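Local structure of tail assembly chaperone (Enterobacteria phage HK97, 2OB9) at residues G17-T22 with L35-G40; V25-G30 with G102-R107; L75-L80 with P87-D92. The protein probably acts as a chaperone during assembly of the phage tail. One frame throughout, in Å; residues are numbered along the deposited sequence.

In the fold
Contacts 1 and 2 sit toward opposite ends of one beta hairpin: contact 1 pairs the start of strand 20-25 with the end of strand 31-36, and contact 2 sets the turn between those strands against helix 103-113. Contact 3 folds the loop 87-92 back on the end of helix 61-79. All three are partly buried, contact 3 nearest the centre of the chain and contact 2 farthest. Contact 1 joins ladder bonds, an arginine-phenylalanine stack and charges partly completed by the second subunit; contact 2 mixes apolar and aromatic packing with one salt bridge; contact 3 is mostly hydrocarbon around a water. Asp78 ties contacts 1 and 3 through Arg36, and Phe76 meets His105 of contact 2.

Contact 1. Residues G17-T22 with L35-G40; sequences GFRHKT and LREPSG
Phe18 offers one face to Arg36: CD lies over the ring, 3.9 Å from its centroid, in a CH-pi contact, and the guanidinium stacks beyond it with the planes 30° apart, an off-centre cation-pi pair. At the rim of the same ring Phe18 CD1 approaches Glu37 O, while CE1 packs on Ser39 CB. The extended Arg36 chain suits this place, since its methylenes cover the ring and its charged end goes on to Asp78; NH1 also bonds Glu37 O, which helps to fix the rotation of the guanidinium.

Glu37 binds both backbone polar atoms of Arg19, by side chain and main chain. Arg19 N gives a 2.8 Å bond to Glu37 OE2, met on the anti side of the carboxylate, and Arg19 O accepts from Glu37 N at 3.0 Å. Glu37 reaches back because CG stands between its own N and carbonyl carbon (chi1 69°) and the chain then runs straight. The Arg19 guanidinium turns away to Glu27 of the second subunit.

His20 forms the non-hydrogen-bonded antiparallel pair with Arg36, the CA atoms 4.0 Å apart. Lys21 and Leu35 follow as the hydrogen-bonded pair, Lys21 N to Leu35 O at 2.8 Å and Leu35 N to Lys21 O at 2.9 Å.

This is the open end of the hairpin 20-25/31-36; Leu35 packs on helix 103-113, and Ser39 is the N-cap of the helix that follows.

Contact 2. Residues V25-G30 with G102-R107; sequences VPEWEG and GPVHSR
Val104 is the hub where the hairpin turn meets the helix, and its two methyls have different partners. CG1 stands over one face of the Trp28 indole, offset toward the rim and 3.6 Å from CE2, and also touches Val25 CG2 at 3.9 Å. CG2 lies against the aliphatic part of Glu27, 3.3 Å from CG. A branched valine suits the position because it can fill two directions at once: CG1 is anti to the backbone N, while CG2 is anti to the carbonyl carbon.

Beside it, the edge of Trp28 at CZ2 is directed at a face of His105, 3.7 Å from NE2, in an edge-to-face pair with planes at 63°. His105 NE2 has its polar partner in Ala11 O of the third subunit. On the other flank Glu27 OE2 makes a salt bridge with Arg107 NH2 at 2.8 Å. The nitrogen comes from above the carboxylate plane, and the bond is bent, 132° at the hydrogen. A bend at chi3 (63°) turns the Arg107 guanidinium as it meets the acid.

Behind this first layer the turn is held by Val25 O, which accepts from Trp28 N at 2.9 Å and Gly30 N at 3.2 Å, from opposite faces of its plane. Gly30 has a positive phi, which glycine adopts easily. Val25 CG2 lies over the same face of the indole as Val104 CG1.

The contact thus joins the loop between strands 20-25 and 31-36 to the first turn of helix 103-113, with Phe76 of helix 61-79 meeting the His105 ring.

Contact 3. Residues L75-L80 with P87-D92; sequences LFIDVL and PVFSVD
Ile77, Phe89 and Leu80 bury the most surface here, and the Phe89 side chain joins the other two. Ile77 crosses it at about a right angle, CG1 lying 4.0 Å from Phe89 CB. Its other branch, CG2, anti to the backbone N, rests 3.7 Å from Ser90 O. A beta-branched residue suits the place: one branch packs at the CB of Phe89 and the other on the loop that follows.

Further out on the ring, Phe89 CE2 meets Leu80 CD2 at 4.0 Å and Phe76 CE2 at 3.9 Å, while one face is covered by the Val88 methyl CG1 of its own segment. Phenylalanine suits the spot, being long enough to reach from the loop to the side chains around the helix end.

Leu80 also holds the loop by its backbone. Its O receives a nearly straight bond from Val88 N, 3.2 Å and 176° at the hydrogen, and CG packs on Val88 CG2. A water beside this bond accepts from Phe89 N at 3.0 Å and lies 2.8 Å from Leu80 O, sitting between helix end and loop.

The chain leaves helix 61-79 at Leu80 for strand 80-81 and then doubles back; helix 94-98 lends Val97 to Phe76, Ile77 and Phe89.

Contact 1. Residues G17-T22 with L35-G40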
loop_
_atom_site.group_PDB
_atom_site.type_symbol
_atom_site.label_atom_id
_atom_site.label_comp_id
_atom_site.label_asym_id
_atom_site.label_seq_id
_atom_site.Cartn_x
_atom_site.Cartn_y
_atom_site.Cartn_z
ATOM N N GLY A 17 1.339 -24.031 -30.890
ATOM C CA GLY A 17 1.099 -23.202 -29.738
ATOM C C GLY A 17 2.131 -22.118 -29.542
ATOM O O GLY A 17 1.908 -21.242 -28.757
ATOM N N PHE A 18 3.229 -22.138 -30.292
ATOM C CA PHE A 18 4.401 -21.320 -29.974
ATOM C C PHE A 18 4.981 -20.666 -31.201
ATOM O O PHE A 18 5.271 -21.337 -32.143
ATOM C CB PHE A 18 5.515 -22.202 -29.348
ATOM C CG PHE A 18 5.135 -22.776 -28.039
ATOM C CD1 PHE A 18 5.430 -22.105 -26.876
ATOM C CD2 PHE A 18 4.389 -23.960 -27.967
ATOM C CE1 PHE A 18 5.032 -22.603 -25.660
ATOM C CE2 PHE A 18 3.970 -24.452 -26.744
ATOM C CZ PHE A 18 4.305 -23.768 -25.589
ATOM N N ARG A 19 5.178 -19.354 -31.162
ATOM C CA ARG A 19 6.187 -18.719 -32.023
ATOM C C ARG A 19 7.557 -19.381 -31.798
ATOM O O ARG A 19 7.912 -19.719 -30.685
ATOM C CB ARG A 19 6.299 -17.234 -31.693
ATOM C CG ARG A 19 5.080 -16.473 -32.110
ATOM C CD ARG A 19 5.252 -15.020 -31.811
ATOM N NE ARG A 19 4.048 -14.292 -32.139
ATOM C CZ ARG A 19 3.797 -13.052 -31.744
ATOM N NH1 ARG A 19 4.695 -12.390 -31.021
ATOM N NH2 ARG A 19 2.654 -12.475 -32.083
ATOM N N HIS A 20 8.323 -19.570 -32.862
ATOM C CA HIS A 20 9.560 -20.330 -32.756
ATOM C C HIS A 20 10.416 -20.081 -33.981
ATOM O O HIS A 20 9.911 -19.612 -34.987
ATOM C CB HIS A 20 9.286 -21.827 -32.559
ATOM C CG HIS A 20 8.520 -22.472 -33.682
ATOM N ND1 HIS A 20 9.113 -23.306 -34.619
ATOM C CD2 HIS A 20 7.202 -22.432 -33.995
ATOM C CE1 HIS A 20 8.195 -23.734 -35.465
ATOM N NE2 HIS A 20 7.031 -23.211 -35.120
ATOM N N LYS A 21 11.712 -20.377 -33.880
ATOM C CA LYS A 21 12.610 -20.243 -35.026
ATOM C C LYS A 21 13.817 -21.177 -34.928
ATOM O O LYS A 21 14.152 -21.663 -33.857
ATOM C CB LYS A 21 13.069 -18.774 -35.215
ATOM C CG LYS A 21 13.610 -18.097 -33.946
ATOM C CD LYS A 21 14.243 -16.755 -34.300
ATOM C CE LYS A 21 15.113 -16.266 -33.162
ATOM N NZ LYS A 21 14.486 -15.192 -32.327
ATOM N N THR A 22 14.452 -21.421 -36.070
ATOM C CA THR A 22 15.697 -22.131 -36.114
ATOM C C THR A 22 16.842 -21.150 -36.050
ATOM O O THR A 22 16.891 -20.171 -36.794
ATOM C CB THR A 22 15.790 -23.019 -37.352
ATOM O OG1 THR A 22 14.725 -23.978 -37.309
ATOM C CG2 THR A 22 17.119 -23.784 -37.370
ATOM N N LEU A 35 14.332 -22.297 -31.032
ATOM C CA LEU A 35 13.940 -21.447 -29.930
ATOM C C LEU A 35 12.444 -21.157 -30.050
ATOM O O LEU A 35 11.966 -20.734 -31.105
ATOM C CB LEU A 35 14.722 -20.097 -29.987
ATOM C CG LEU A 35 16.249 -20.124 -29.788
ATOM C CD1 LEU A 35 16.827 -18.712 -29.728
ATOM C CD2 LEU A 35 16.681 -20.949 -28.540
ATOM N N ARG A 36 11.727 -21.383 -28.957
ATOM C CA ARG A 36 10.297 -21.119 -28.880
ATOM C C ARG A 36 10.068 -20.053 -27.801
ATOM O O ARG A 36 10.854 -19.955 -26.898
ATOM C CB ARG A 36 9.527 -22.433 -28.585
ATOM C CG ARG A 36 9.569 -22.906 -27.142
ATOM C CD ARG A 36 8.526 -23.968 -27.042
ATOM N NE ARG A 36 8.447 -24.870 -25.892
ATOM C CZ ARG A 36 8.231 -24.517 -24.629
ATOM N NH1 ARG A 36 8.248 -23.223 -24.275
ATOM N NH2 ARG A 36 8.063 -25.475 -23.690
ATOM N N GLU A 37 9.033 -19.228 -27.935
ATOM C CA GLU A 37 8.598 -18.367 -26.850
ATOM C C GLU A 37 8.256 -19.238 -25.613
ATOM O O GLU A 37 7.943 -20.402 -25.767
ATOM C CB GLU A 37 7.391 -17.537 -27.276
ATOM C CG GLU A 37 6.128 -18.350 -27.465
ATOM C CD GLU A 37 4.981 -17.485 -27.919
ATOM O OE1 GLU A 37 4.682 -16.509 -27.200
ATOM O OE2 GLU A 37 4.374 -17.788 -28.973
ATOM N N PRO A 38 8.368 -18.689 -24.391
ATOM C CA PRO A 38 8.013 -19.502 -23.231
ATOM C C PRO A 38 6.536 -19.800 -23.120
ATOM O O PRO A 38 5.687 -19.004 -23.564
ATOM C CB PRO A 38 8.455 -18.643 -22.037
ATOM C CG PRO A 38 9.424 -17.665 -22.629
ATOM C CD PRO A 38 8.934 -17.385 -23.991
ATOM N N SER A 39 6.254 -20.945 -22.514
ATOM C CA SER A 39 4.917 -21.359 -22.273
ATOM C C SER A 39 4.378 -20.502 -21.145
ATOM O O SER A 39 5.140 -19.802 -20.470
ATOM C CB SER A 39 4.876 -22.874 -21.959
ATOM O OG SER A 39 4.990 -23.136 -20.579
ATOM N N GLY A 40 3.059 -20.495 -20.959
ATOM C CA GLY A 40 2.494 -19.784 -19.797
ATOM C C GLY A 40 2.803 -20.457 -18.465
ATOM O O GLY A 40 2.734 -19.828 -17.424
#

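Contact 2. Residues V25-G30 with G102-R107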
loop_
_atom_site.group_PDB
_atom_site.type_symbol
_atom_site.label_atom_id
_atom_site.label_comp_id
_atom_site.label_asym_id
_atom_site.label_seq_id
_atom_site.Cartn_x
_atom_site.Cartn_y
_atom_site.Cartn_z
ATOM N N VAL A 25 23.937 -22.084 -33.724
ATOM C CA VAL A 25 24.762 -21.622 -32.620
ATOM C C VAL A 25 26.262 -21.894 -32.817
ATOM O O VAL A 25 26.757 -22.971 -32.507
ATOM C CB VAL A 25 24.108 -21.874 -31.198
ATOM C CG1 VAL A 25 23.030 -22.971 -31.201
ATOM C CG2 VAL A 25 25.114 -21.908 -30.004
ATOM N N PRO A 26 26.978 -20.871 -33.348
ATOM C CA PRO A 26 28.399 -20.852 -33.720
ATOM C C PRO A 26 29.298 -21.468 -32.674
ATOM O O PRO A 26 30.276 -22.142 -33.017
ATOM C CB PRO A 26 28.715 -19.350 -33.816
ATOM C CG PRO A 26 27.406 -18.717 -34.220
ATOM C CD PRO A 26 26.324 -19.565 -33.607
ATOM N N GLU A 27 28.974 -21.228 -31.406
ATOM C CA GLU A 27 29.842 -21.618 -30.304
ATOM C C GLU A 27 29.544 -23.032 -29.820
ATOM O O GLU A 27 30.301 -23.600 -29.032
ATOM C CB GLU A 27 29.731 -20.610 -29.166
ATOM C CG GLU A 27 28.334 -20.064 -29.060
ATOM C CD GLU A 27 28.202 -18.648 -29.545
ATOM O OE1 GLU A 27 29.057 -17.825 -29.176
ATOM O OE2 GLU A 27 27.228 -18.372 -30.267
ATOM N N TRP A 28 28.439 -23.596 -30.290
ATOM C CA TRP A 28 28.165 -25.003 -30.061
ATOM C C TRP A 28 28.299 -25.736 -31.370
ATOM O O TRP A 28 27.385 -26.442 -31.806
ATOM C CB TRP A 28 26.781 -25.212 -29.469
ATOM C CG TRP A 28 26.537 -24.588 -28.115
ATOM C CD1 TRP A 28 27.471 -24.080 -27.217
ATOM C CD2 TRP A 28 25.266 -24.484 -27.471
ATOM N NE1 TRP A 28 26.832 -23.647 -26.068
ATOM C CE2 TRP A 28 25.482 -23.886 -26.202
ATOM C CE3 TRP A 28 23.954 -24.837 -27.851
ATOM C CZ2 TRP A 28 24.428 -23.618 -25.320
ATOM C CZ3 TRP A 28 22.913 -24.575 -26.981
ATOM C CH2 TRP A 28 23.159 -23.976 -25.719
ATOM N N GLU A 29 29.443 -25.517 -32.010
ATOM C CA GLU A 29 29.867 -26.217 -33.238
ATOM C C GLU A 29 28.946 -26.085 -34.436
ATOM O O GLU A 29 28.921 -26.958 -35.296
ATOM C CB GLU A 29 30.233 -27.675 -32.931
ATOM C CG GLU A 29 31.259 -27.719 -31.794
ATOM C CD GLU A 29 31.687 -29.114 -31.405
ATOM O OE1 GLU A 29 31.135 -30.095 -31.963
ATOM O OE2 GLU A 29 32.577 -29.219 -30.527
ATOM N N GLY A 30 28.215 -24.977 -34.516
ATOM C CA GLY A 30 27.375 -24.704 -35.677
ATOM C C GLY A 30 26.037 -25.412 -35.599
ATOM O O GLY A 30 25.242 -25.308 -36.507
ATOM N N GLY A 102 25.885 -19.795 -18.771
ATOM C CA GLY A 102 26.758 -18.671 -19.035
ATOM C C GLY A 102 26.315 -17.904 -20.260
ATOM O O GLY A 102 25.132 -17.941 -20.624
ATOM N N PRO A 103 27.255 -17.179 -20.884
ATOM C CA PRO A 103 26.999 -16.196 -21.947
ATOM C C PRO A 103 26.164 -16.691 -23.150
ATOM O O PRO A 103 25.297 -15.968 -23.626
ATOM C CB PRO A 103 28.417 -15.786 -22.384
ATOM C CG PRO A 103 29.245 -15.975 -21.160
ATOM C CD PRO A 103 28.684 -17.239 -20.532
ATOM N N VAL A 104 26.445 -17.883 -23.653
ATOM C CA VAL A 104 25.699 -18.445 -24.776
ATOM C C VAL A 104 24.226 -18.707 -24.416
ATOM O O VAL A 104 23.322 -18.259 -25.123
ATOM C CB VAL A 104 26.399 -19.721 -25.369
ATOM C CG1 VAL A 104 25.565 -20.341 -26.515
ATOM C CG2 VAL A 104 27.797 -19.367 -25.840
ATOM N N HIS A 105 24.002 -19.419 -23.310
ATOM C CA HIS A 105 22.657 -19.711 -22.828
ATOM C C HIS A 105 21.853 -18.431 -22.657
ATOM O O HIS A 105 20.698 -18.346 -23.033
ATOM C CB HIS A 105 22.717 -20.458 -21.494
ATOM C CG HIS A 105 23.642 -21.634 -21.508
ATOM N ND1 HIS A 105 25.012 -21.496 -21.511
ATOM C CD2 HIS A 105 23.396 -22.963 -21.568
ATOM C CE1 HIS A 105 25.572 -22.686 -21.537
ATOM N NE2 HIS A 105 24.611 -23.594 -21.602
ATOM N N SER A 106 22.483 -17.428 -22.089
ATOM C CA SER A 106 21.787 -16.206 -21.776
ATOM C C SER A 106 21.480 -15.393 -23.036
ATOM O O SER A 106 20.465 -14.742 -23.104
ATOM C CB SER A 106 22.553 -15.425 -20.711
ATOM O OG SER A 106 23.435 -14.481 -21.308
ATOM N N ARG A 107 22.340 -15.493 -24.043
ATOM C CA ARG A 107 22.115 -14.875 -25.370
ATOM C C ARG A 107 21.032 -15.642 -26.151
ATOM O O ARG A 107 20.295 -15.067 -26.931
ATOM C CB ARG A 107 23.417 -14.888 -26.166
ATOM C CG ARG A 107 23.318 -14.216 -27.535
ATOM C CD ARG A 107 24.580 -14.401 -28.457
ATOM N NE ARG A 107 24.878 -15.803 -28.859
ATOM C CZ ARG A 107 24.171 -16.498 -29.758
ATOM N NH1 ARG A 107 23.094 -15.956 -30.343
ATOM N NH2 ARG A 107 24.540 -17.746 -30.077
#

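Contact 3. Residues L75-L80 with P87-D92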
loop_
_atom_site.group_PDB
_atom_site.type_symbol
_atom_site.label_atom_id
_atom_site.label_comp_id
_atom_site.label_asym_id
_atom_site.label_seq_id
_atom_site.Cartn_x
_atom_site.Cartn_y
_atom_site.Cartn_z
ATOM N N LEU A 75 13.340 -20.000 -17.463
ATOM C CA LEU A 75 12.881 -19.630 -18.773
ATOM C C LEU A 75 13.732 -20.328 -19.830
ATOM O O LEU A 75 13.214 -20.762 -20.857
ATOM C CB LEU A 75 12.897 -18.091 -18.979
ATOM C CG LEU A 75 11.690 -17.254 -18.621
ATOM C CD1 LEU A 75 11.866 -15.801 -19.085
ATOM C CD2 LEU A 75 10.432 -17.878 -19.209
ATOM N N PHE A 76 15.042 -20.389 -19.617
ATOM C CA PHE A 76 15.950 -20.985 -20.632
ATOM C C PHE A 76 15.629 -22.433 -20.983
ATOM O O PHE A 76 15.604 -22.845 -22.166
ATOM C CB PHE A 76 17.420 -20.884 -20.200
ATOM C CG PHE A 76 18.370 -21.621 -21.133
ATOM C CD1 PHE A 76 18.725 -21.075 -22.368
ATOM C CD2 PHE A 76 18.902 -22.868 -20.779
ATOM C CE1 PHE A 76 19.600 -21.758 -23.235
ATOM C CE2 PHE A 76 19.780 -23.557 -21.660
ATOM C CZ PHE A 76 20.132 -22.984 -22.863
ATOM N N ILE A 77 15.440 -23.210 -19.935
ATOM C CA ILE A 77 15.128 -24.592 -20.046
ATOM C C ILE A 77 13.841 -24.779 -20.848
ATOM O O ILE A 77 13.682 -25.758 -21.542
ATOM C CB ILE A 77 15.029 -25.158 -18.658
ATOM C CG1 ILE A 77 16.427 -25.478 -18.135
ATOM C CG2 ILE A 77 14.086 -26.337 -18.584
ATOM C CD1 ILE A 77 16.458 -25.511 -16.599
ATOM N N ASP A 78 12.949 -23.807 -20.765
ATOM C CA ASP A 78 11.686 -23.896 -21.411
ATOM C C ASP A 78 11.733 -23.451 -22.862
ATOM O O ASP A 78 11.011 -23.976 -23.712
ATOM C CB ASP A 78 10.682 -23.049 -20.645
ATOM C CG ASP A 78 9.252 -23.290 -21.111
ATOM O OD1 ASP A 78 8.735 -24.418 -20.905
ATOM O OD2 ASP A 78 8.686 -22.336 -21.687
ATOM N N VAL A 79 12.580 -22.485 -23.173
ATOM C CA VAL A 79 12.638 -22.009 -24.550
ATOM C C VAL A 79 13.448 -22.870 -25.503
ATOM O O VAL A 79 13.234 -22.790 -26.698
ATOM C CB VAL A 79 13.080 -20.517 -24.646
ATOM C CG1 VAL A 79 12.206 -19.653 -23.760
ATOM C CG2 VAL A 79 14.579 -20.335 -24.335
ATOM N N LEU A 80 14.372 -23.677 -24.987
ATOM C CA LEU A 80 15.392 -24.332 -25.824
ATOM C C LEU A 80 14.989 -25.717 -26.259
ATOM O O LEU A 80 14.786 -26.597 -25.422
ATOM C CB LEU A 80 16.764 -24.429 -25.098
ATOM C CG LEU A 80 17.926 -24.980 -25.947
ATOM C CD1 LEU A 80 18.351 -23.927 -26.984
ATOM C CD2 LEU A 80 19.135 -25.432 -25.092
ATOM N N PRO A 87 12.084 -30.616 -26.287
ATOM C CA PRO A 87 12.848 -30.000 -25.177
ATOM C C PRO A 87 14.251 -30.586 -25.036
ATOM O O PRO A 87 14.408 -31.801 -25.057
ATOM C CB PRO A 87 12.022 -30.389 -23.936
ATOM C CG PRO A 87 11.212 -31.712 -24.406
ATOM C CD PRO A 87 10.815 -31.192 -25.792
ATOM N N VAL A 88 15.271 -29.752 -24.896
ATOM C CA VAL A 88 16.601 -30.290 -24.570
ATOM C C VAL A 88 16.697 -30.750 -23.087
ATOM O O VAL A 88 17.319 -31.788 -22.776
ATOM C CB VAL A 88 17.747 -29.275 -24.900
ATOM C CG1 VAL A 88 19.114 -29.890 -24.584
ATOM C CG2 VAL A 88 17.706 -28.862 -26.359
ATOM N N PHE A 89 16.130 -29.937 -22.186
ATOM C CA PHE A 89 16.221 -30.135 -20.749
ATOM C C PHE A 89 14.826 -30.252 -20.224
ATOM O O PHE A 89 13.920 -29.589 -20.737
ATOM C CB PHE A 89 16.926 -28.958 -20.057
ATOM C CG PHE A 89 18.340 -28.742 -20.519
ATOM C CD1 PHE A 89 19.345 -29.668 -20.195
ATOM C CD2 PHE A 89 18.679 -27.610 -21.279
ATOM C CE1 PHE A 89 20.671 -29.500 -20.637
ATOM C CE2 PHE A 89 20.009 -27.411 -21.716
ATOM C CZ PHE A 89 21.013 -28.364 -21.388
ATOM N N SER A 90 14.613 -31.135 -19.246
ATOM C CA SER A 90 13.361 -31.092 -18.511
ATOM C C SER A 90 13.443 -30.026 -17.402
ATOM O O SER A 90 14.531 -29.593 -16.971
ATOM C CB SER A 90 13.023 -32.462 -17.891
ATOM O OG SER A 90 13.938 -32.722 -16.851
ATOM N N VAL A 91 12.260 -29.623 -16.945
ATOM C CA VAL A 91 12.082 -28.848 -15.706
ATOM C C VAL A 91 12.942 -29.379 -14.549
ATOM O O VAL A 91 13.511 -28.599 -13.787
ATOM C CB VAL A 91 10.550 -28.738 -15.333
ATOM C CG1 VAL A 91 9.740 -29.948 -15.857
ATOM C CG2 VAL A 91 10.332 -28.523 -13.840
ATOM N N ASP A 92 13.087 -30.702 -14.472
ATOM C CA ASP A 92 13.776 -31.345 -13.371
ATOM C C ASP A 92 15.292 -31.138 -13.315
ATOM O O ASP A 92 15.912 -31.382 -12.283
ATOM C CB ASP A 92 13.422 -32.841 -13.319
ATOM C CG ASP A 92 11.957 -33.081 -12.990
ATOM O OD1 ASP A 92 11.341 -32.255 -12.271
ATOM O OD2 ASP A 92 11.411 -34.100 -13.451
HETATM O O HOH W 1 15.371 -27.119 -22.729
#